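Local coordinates for beta-1,4-exocellulase (Thermobifida fusca, PDB 4B4H), which probably hydrolyses beta-1,4-glycosidic bonds of cellulose, this chain being the family 6 catalytic domain of a larger secreted cellobiohydrolase, at residues N140-V145 against G199-I204; I192-N197 against D255-V260; S264-L269 against M284-S289. One frame throughout, in Å; residues are numbered along the deposited sequence.

Interaction 1: N140-V145 against G199-I204; sequences NLVTNV and GPSVDI
Val142 and Ser201 bring the two backbones closest, their CA atoms 6.2 Å apart, where the single turn 140-143 lies against the first half of helix 198-209. No polar bond joins the two segments; aliphatic packing carries the contact, and Val142 spreads its two methyl branches over the facing surface of the helix. CG1, anti to the backbone N (chi1 178°), meets the ring of Pro200 at CB, 3.5 Å away, the two side chains crossing at about a right angle. CG2 drops instead between Ser201 and Ile204, reaching Ser201 OG at 3.8 Å and Ile204 CG2 at 3.9 Å. The Ser201 hydroxyl is not left to this methyl group, since it is hydrogen-bonded to Asn197 O one turn back. One turn further on, Ile204 sends its long branch outward, and its tip CD1 presses on Leu141 CB at 3.5 Å, tighter than a usual carbon-carbon contact. On its far side the short turn is held from within: Asn144 ND2 donates to Asn140 OD1 over 2.9 Å, onto a lone pair in the carbonyl plane, and Asn140 ND2 in turn reaches Asp136 OD1, the predicted proton donor. Thr143 OG1 bonds the indole NE1 of Trp191, a residue predicted to bind substrate. Such packing joins the short helical turn in the connection after strand 127-133, which also carries Asp136, to a neighbouring outer helix of the family 6 alpha/beta barrel.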
# COMPACT_ATOMS: atom_id res chain seq x y z
N ASN A 140 8.21 6.18 8.20
CA ASN A 140 8.32 7.61 8.52
C ASN A 140 9.30 7.85 9.67
O ASN A 140 9.99 8.88 9.69
CB ASN A 140 6.96 8.21 8.89
CG ASN A 140 6.05 8.35 7.69
OD1 ASN A 140 6.26 9.18 6.81
ND2 ASN A 140 5.00 7.54 7.66
N LEU A 141 9.38 6.91 10.60
CA LEU A 141 10.27 7.03 11.76
C LEU A 141 11.73 6.77 11.43
O LEU A 141 12.60 6.97 12.27
CB LEU A 141 9.79 6.15 12.92
CG LEU A 141 8.31 6.28 13.25
CD1 LEU A 141 7.93 5.35 14.38
CD2 LEU A 141 7.91 7.71 13.59
N VAL A 142 11.98 6.31 10.20
CA VAL A 142 13.34 6.14 9.67
C VAL A 142 13.77 7.41 8.92
O VAL A 142 14.86 7.93 9.14
CB VAL A 142 13.43 4.93 8.69
CG1 VAL A 142 14.83 4.80 8.10
CG2 VAL A 142 13.01 3.64 9.39
N THR A 143 12.88 7.90 8.06
CA THR A 143 13.24 8.86 7.01
C THR A 143 12.76 10.29 7.24
O THR A 143 13.33 11.25 6.69
CB THR A 143 12.65 8.41 5.66
OG1 THR A 143 11.22 8.48 5.74
CG2 THR A 143 13.08 6.98 5.31
N ASN A 144 11.69 10.44 8.02
CA ASN A 144 11.07 11.75 8.20
C ASN A 144 11.19 12.35 9.61
O ASN A 144 10.36 13.15 10.02
CB ASN A 144 9.61 11.70 7.72
CG ASN A 144 9.48 11.47 6.22
OD1 ASN A 144 10.31 11.93 5.44
ND2 ASN A 144 8.44 10.76 5.81
N VAL A 145 12.26 11.99 10.33
CA VAL A 145 12.42 12.46 11.71
C VAL A 145 13.44 13.60 11.83
O VAL A 145 13.43 14.36 12.80
CB VAL A 145 12.75 11.30 12.67
CG1 VAL A 145 13.12 11.80 14.06
CG2 VAL A 145 11.56 10.38 12.79
N GLY A 199 18.13 -1.01 5.64
CA GLY A 199 18.47 -1.65 6.92
C GLY A 199 17.73 -1.06 8.12
O GLY A 199 17.15 -1.80 8.93
N PRO A 200 17.73 0.28 8.25
CA PRO A 200 17.00 0.96 9.33
C PRO A 200 15.49 0.63 9.38
O PRO A 200 14.92 0.48 10.47
CB PRO A 200 17.25 2.43 9.04
CG PRO A 200 18.59 2.45 8.39
CD PRO A 200 18.60 1.23 7.52
N SER A 201 14.86 0.51 8.21
CA SER A 201 13.46 0.10 8.14
C SER A 201 13.31 -1.32 8.66
O SER A 201 12.38 -1.61 9.42
CB SER A 201 12.94 0.20 6.70
OG SER A 201 12.92 1.54 6.26
N VAL A 202 14.21 -2.22 8.25
CA VAL A 202 14.18 -3.61 8.71
C VAL A 202 14.21 -3.66 10.24
O VAL A 202 13.43 -4.41 10.86
CB VAL A 202 15.32 -4.44 8.10
CG1 VAL A 202 15.44 -5.79 8.79
CG2 VAL A 202 15.13 -4.59 6.60
N ASP A 203 15.08 -2.85 10.83
CA ASP A 203 15.22 -2.78 12.28
C ASP A 203 13.93 -2.35 12.96
O ASP A 203 13.53 -2.97 13.95
CB ASP A 203 16.36 -1.84 12.68
CG ASP A 203 17.73 -2.40 12.32
OD1 ASP A 203 17.83 -3.62 12.07
OD2 ASP A 203 18.71 -1.62 12.31
N ILE A 204 13.28 -1.33 12.39
CA ILE A 204 12.03 -0.81 12.93
C ILE A 204 10.85 -1.78 12.77
O ILE A 204 10.00 -1.87 13.65
CB ILE A 204 11.67 0.62 12.43
CG1 ILE A 204 10.71 1.29 13.42
CG2 ILE A 204 11.10 0.63 11.02
CD1 ILE A 204 10.57 2.78 13.29

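Interaction 2: I192-N197 against D255-V260; sequences IGWDSN and DWNQYV
Trp194 and Asn257 approach to 4.8 Å between their CA atoms, and the indole carries a large share of the contact. Its CB leads away from segment 255-260, but with CG beside the backbone N (chi1 -71°) the ring swings back across that segment. At the five-membered ring, CD1 lies 3.7 Å from Trp256 O. Next comes NE1, which donates to Asp255 O over 3.0 Å; the bond is nearly straight at 163° and the acceptor sits at the ring edge, although the N-H arrives from above the carbonyl plane. Over one face of the same ring stands Asn257 CA, 4.0 Å from the centroid in a CH-pi contact. Further out, beyond the fused bond, the six-membered ring runs beneath the Asn257 amide, and its outermost atom CH2 is 3.5 Å from Asn257 ND2. Replacing Trp194 by alanine removes the indole, which is likely to leave Asp255 O without this donor and to open a gap beneath the Asn257 amide. That amide is fixed at both ends: ND2 is hydrogen-bonded to His189 O, while OD1 accepts from Tyr259 N at 3.1 Å, making an Asx turn in the loop that leads to helix 262-276. That loop is here joined to the one between helices 189-192 and 198-209, beside Trp191 and His188, both predicted to bind substrate. Because Gly193 has no side chain, Asn257 OD1 can settle 3.3 Å from Gly193 CA. The carbonyl of Gly193 is gripped from the other loop by Gln258, whose NE2 reaches Gly193 O over 3.0 Å at 170°, with a weak, longer bond from Gln258 N. Beside the exposed Asp195, a water accepts from Asp195 N and donates to Trp256 O.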
# COMPACT_ATOMS: atom_id res chain seq x y z
N ILE A 192 12.15 3.48 0.72
CA ILE A 192 13.12 2.87 1.62
C ILE A 192 14.10 1.93 0.91
O ILE A 192 14.63 0.98 1.50
CB ILE A 192 12.45 2.19 2.84
CG1 ILE A 192 11.62 0.97 2.40
CG2 ILE A 192 11.60 3.19 3.62
CD1 ILE A 192 11.26 0.03 3.53
N GLY A 193 14.37 2.23 -0.36
CA GLY A 193 15.26 1.39 -1.16
C GLY A 193 16.74 1.73 -1.07
O GLY A 193 17.56 0.97 -1.56
N TRP A 194 17.07 2.86 -0.45
CA TRP A 194 18.47 3.32 -0.33
C TRP A 194 19.28 2.61 0.72
O TRP A 194 18.75 2.18 1.75
CB TRP A 194 18.51 4.82 -0.06
CG TRP A 194 18.10 5.66 -1.23
CD1 TRP A 194 18.92 6.26 -2.18
CD2 TRP A 194 16.73 6.03 -1.62
NE1 TRP A 194 18.18 6.95 -3.10
CE2 TRP A 194 16.86 6.85 -2.83
CE3 TRP A 194 15.46 5.77 -1.12
CZ2 TRP A 194 15.76 7.38 -3.47
CZ3 TRP A 194 14.36 6.31 -1.78
CH2 TRP A 194 14.51 7.09 -2.93
N ASP A 195 20.59 2.53 0.48
CA ASP A 195 21.55 1.97 1.44
C ASP A 195 21.33 2.51 2.86
O ASP A 195 21.56 1.80 3.83
CB ASP A 195 23.00 2.24 1.00
CG ASP A 195 23.48 1.33 -0.14
OD1 ASP A 195 22.68 0.53 -0.64
OD2 ASP A 195 24.66 1.42 -0.53
N SER A 196 20.89 3.77 2.95
CA SER A 196 20.75 4.48 4.22
C SER A 196 19.45 4.24 4.99
O SER A 196 19.40 4.48 6.20
CB SER A 196 20.97 5.98 4.05
OG SER A 196 20.22 6.52 2.99
N ASN A 197 18.40 3.78 4.31
CA ASN A 197 17.12 3.55 5.00
C ASN A 197 16.55 2.13 4.94
O ASN A 197 15.66 1.79 5.72
CB ASN A 197 16.06 4.59 4.61
CG ASN A 197 15.88 4.73 3.11
OD1 ASN A 197 16.15 3.80 2.36
ND2 ASN A 197 15.42 5.90 2.68
N ASP A 255 18.32 7.87 -8.86
CA ASP A 255 18.96 8.59 -7.75
C ASP A 255 19.71 7.71 -6.72
O ASP A 255 19.63 7.95 -5.51
CB ASP A 255 17.98 9.57 -7.07
CG ASP A 255 18.68 10.57 -6.16
OD1 ASP A 255 19.85 10.90 -6.43
OD2 ASP A 255 18.05 11.02 -5.18
N TRP A 256 20.42 6.71 -7.22
CA TRP A 256 21.23 5.78 -6.41
C TRP A 256 20.45 4.90 -5.48
O TRP A 256 20.99 4.36 -4.51
CB TRP A 256 22.37 6.50 -5.70
CG TRP A 256 23.53 6.70 -6.65
CD1 TRP A 256 23.81 7.82 -7.43
CD2 TRP A 256 24.55 5.72 -7.00
NE1 TRP A 256 24.92 7.61 -8.20
CE2 TRP A 256 25.42 6.37 -7.99
CE3 TRP A 256 24.85 4.42 -6.59
CZ2 TRP A 256 26.52 5.73 -8.54
CZ3 TRP A 256 25.97 3.79 -7.15
CH2 TRP A 256 26.78 4.42 -8.10
N ASN A 257 19.17 4.74 -5.78
CA ASN A 257 18.37 3.70 -5.16
C ASN A 257 18.97 2.36 -5.56
O ASN A 257 19.51 2.21 -6.66
CB ASN A 257 16.94 3.80 -5.68
CG ASN A 257 15.93 3.20 -4.72
OD1 ASN A 257 16.07 2.06 -4.28
ND2 ASN A 257 14.88 3.96 -4.43
N GLN A 258 18.89 1.39 -4.66
CA GLN A 258 19.34 0.03 -4.98
C GLN A 258 18.41 -0.70 -5.94
O GLN A 258 18.79 -1.73 -6.51
CB GLN A 258 19.49 -0.79 -3.71
CG GLN A 258 20.57 -0.28 -2.78
CD GLN A 258 20.65 -1.06 -1.50
OE1 GLN A 258 21.63 -1.78 -1.27
NE2 GLN A 258 19.64 -0.93 -0.64
N TYR A 259 17.20 -0.18 -6.09
CA TYR A 259 16.14 -0.83 -6.86
C TYR A 259 15.46 0.16 -7.78
O TYR A 259 15.37 1.35 -7.47
CB TYR A 259 15.11 -1.47 -5.91
CG TYR A 259 15.77 -2.22 -4.77
CD1 TYR A 259 16.29 -3.49 -4.97
CD2 TYR A 259 15.91 -1.63 -3.51
CE1 TYR A 259 16.92 -4.18 -3.94
CE2 TYR A 259 16.53 -2.31 -2.47
CZ TYR A 259 17.04 -3.59 -2.69
OH TYR A 259 17.68 -4.25 -1.66
N VAL A 260 14.98 -0.35 -8.91
CA VAL A 260 14.13 0.38 -9.86
C VAL A 260 12.68 -0.17 -9.92
O VAL A 260 11.85 0.32 -10.69
CB VAL A 260 14.71 0.37 -11.29
CG1 VAL A 260 16.13 0.92 -11.30
CG2 VAL A 260 14.70 -1.04 -11.90
O HOH W 1 21.67 3.37 -1.81

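Interaction 3: S264-L269 against M284-S289; sequences SFVQDL and MLIDTS
Met284 CE carries much of this buried contact, 3.5 Å from Val266 O; it also lies against Val266 CB, and Leu269 CD2 is 3.7 Å away. It gets there because the thioether chain is folded, bent at both chi2 (-61°) and chi3 (-88°), so that the methyl curls along the helix surface. Val266 and Met284 run past each other in opposite directions, whereas Leu269 meets the methionine at about a right angle. Val266 also spans to the strand residue two beyond Met284, Ile286, whose CD1 its CG2 touches at 4.1 Å, a looser fit. Between these two strand residues, Leu285 turns away, onto Ile223, Asp347 and Ala348 of the adjoining strands. Behind the side chains, the axes of helix 264-269 and strand 284-287 pass 9.1 Å apart and run nearly antiparallel, at 158°. The strand is held by backbone bonds to strands 221-224 and 346-350. At the strand's last residue, Asp287 OD1 receives Ser289 N and Ser289 OG from the same face of the carboxylate, the former closing an Asx turn, while Asp287 OD2 takes the backbone N of Ala227 and of Lys353, the latter a predicted substrate residue. A helix lying antiparallel on the parallel strand that follows it is the alpha-to-beta half of a beta-alpha-beta crossover, here linking strands 221-224 and 283-287 in the family 6 alpha/beta barrel.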
# COMPACT_ATOMS: atom_id res chain seq x y z
N SER A 264 12.21 -6.65 -7.13
CA SER A 264 13.59 -6.75 -6.67
C SER A 264 13.67 -6.37 -5.20
O SER A 264 14.32 -7.03 -4.41
CB SER A 264 14.51 -5.84 -7.49
OG SER A 264 14.08 -4.49 -7.40
N PHE A 265 12.97 -5.29 -4.87
CA PHE A 265 12.92 -4.73 -3.53
C PHE A 265 12.37 -5.71 -2.48
O PHE A 265 13.07 -6.05 -1.52
CB PHE A 265 12.14 -3.41 -3.56
CG PHE A 265 11.78 -2.86 -2.20
CD1 PHE A 265 12.76 -2.40 -1.32
CD2 PHE A 265 10.45 -2.79 -1.80
CE1 PHE A 265 12.41 -1.88 -0.08
CE2 PHE A 265 10.09 -2.29 -0.56
CZ PHE A 265 11.08 -1.83 0.30
N VAL A 266 11.12 -6.15 -2.64
CA VAL A 266 10.55 -7.09 -1.64
C VAL A 266 11.32 -8.42 -1.51
O VAL A 266 11.34 -9.01 -0.44
CB VAL A 266 9.02 -7.35 -1.80
CG1 VAL A 266 8.26 -6.04 -1.71
CG2 VAL A 266 8.71 -8.09 -3.09
N GLN A 267 11.96 -8.85 -2.59
CA GLN A 267 12.77 -10.08 -2.49
C GLN A 267 14.00 -9.89 -1.62
O GLN A 267 14.28 -10.73 -0.76
CB GLN A 267 13.12 -10.66 -3.86
CG GLN A 267 11.93 -11.29 -4.57
CD GLN A 267 12.29 -11.81 -5.94
OE1 GLN A 267 13.18 -11.26 -6.60
NE2 GLN A 267 11.63 -12.87 -6.37
N ASP A 268 14.70 -8.78 -1.81
CA ASP A 268 15.82 -8.43 -0.93
C ASP A 268 15.36 -8.17 0.50
O ASP A 268 15.95 -8.67 1.44
CB ASP A 268 16.59 -7.22 -1.48
CG ASP A 268 17.66 -7.61 -2.49
OD1 ASP A 268 17.75 -8.80 -2.86
OD2 ASP A 268 18.44 -6.74 -2.91
N LEU A 269 14.27 -7.41 0.65
CA LEU A 269 13.72 -7.11 1.97
C LEU A 269 13.36 -8.40 2.72
O LEU A 269 13.67 -8.53 3.91
CB LEU A 269 12.51 -6.18 1.85
CG LEU A 269 11.90 -5.54 3.10
CD1 LEU A 269 12.77 -4.43 3.67
CD2 LEU A 269 10.51 -5.04 2.78
N MET A 284 5.78 -12.31 0.72
CA MET A 284 5.59 -10.88 0.46
C MET A 284 4.38 -10.65 -0.45
O MET A 284 4.07 -11.47 -1.29
CB MET A 284 6.84 -10.26 -0.19
CG MET A 284 8.17 -10.55 0.52
SD MET A 284 8.27 -9.96 2.22
CE MET A 284 8.87 -8.30 1.92
N LEU A 285 3.71 -9.51 -0.29
CA LEU A 285 2.68 -9.09 -1.24
C LEU A 285 3.13 -7.82 -1.94
O LEU A 285 3.89 -7.04 -1.37
CB LEU A 285 1.34 -8.83 -0.53
CG LEU A 285 0.73 -9.95 0.31
CD1 LEU A 285 -0.53 -9.47 1.02
CD2 LEU A 285 0.46 -11.19 -0.55
N ILE A 286 2.69 -7.64 -3.19
CA ILE A 286 2.77 -6.33 -3.87
C ILE A 286 1.39 -5.93 -4.38
O ILE A 286 0.72 -6.72 -5.05
CB ILE A 286 3.73 -6.30 -5.08
CG1 ILE A 286 5.11 -6.90 -4.76
CG2 ILE A 286 3.84 -4.87 -5.62
CD1 ILE A 286 5.91 -7.28 -6.01
N ASP A 287 0.97 -4.70 -4.08
CA ASP A 287 -0.30 -4.19 -4.57
C ASP A 287 -0.09 -3.66 -5.98
O ASP A 287 0.61 -2.66 -6.16
CB ASP A 287 -0.77 -3.05 -3.67
CG ASP A 287 -2.14 -2.49 -4.07
OD1 ASP A 287 -2.77 -2.94 -5.05
OD2 ASP A 287 -2.57 -1.55 -3.37
N THR A 288 -0.74 -4.32 -6.94
CA THR A 288 -0.61 -4.03 -8.37
C THR A 288 -1.87 -3.40 -8.93
O THR A 288 -2.09 -3.39 -10.15
CB THR A 288 -0.40 -5.36 -9.11
OG1 THR A 288 -1.44 -6.25 -8.70
CG2 THR A 288 0.98 -5.93 -8.79
N SER A 289 -2.71 -2.87 -8.04
CA SER A 289 -3.99 -2.24 -8.41
C SER A 289 -3.82 -1.16 -9.47
O SER A 289 -4.65 -1.03 -10.38
CB SER A 289 -4.69 -1.64 -7.18
OG SER A 289 -3.89 -0.66 -6.54

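How the interactions relate
Interactions 1 and 2 interlock, their segments alternating along the chain and their centres 13 Å apart; Val142 CG1 touches Asn197 CB at 3.7 Å, and Ile192 CG2 lies 3.4 Å from Ser201 OG. Interaction 3 is set deeper, 14 Å from interaction 2 and 18 Å from interaction 1 between centres. It is tied to the former by a probable hydrogen bond of 2.9 Å from Tyr259 OH to Asp268 OD2, and to the latter by Val202 packing on Leu269. The predicted substrate site lies near all three: Trp191 comes within about 6 Å of Val142 and 5 Å of Trp194, while Ile286 is about 8 Å from His188, side chain to side chain.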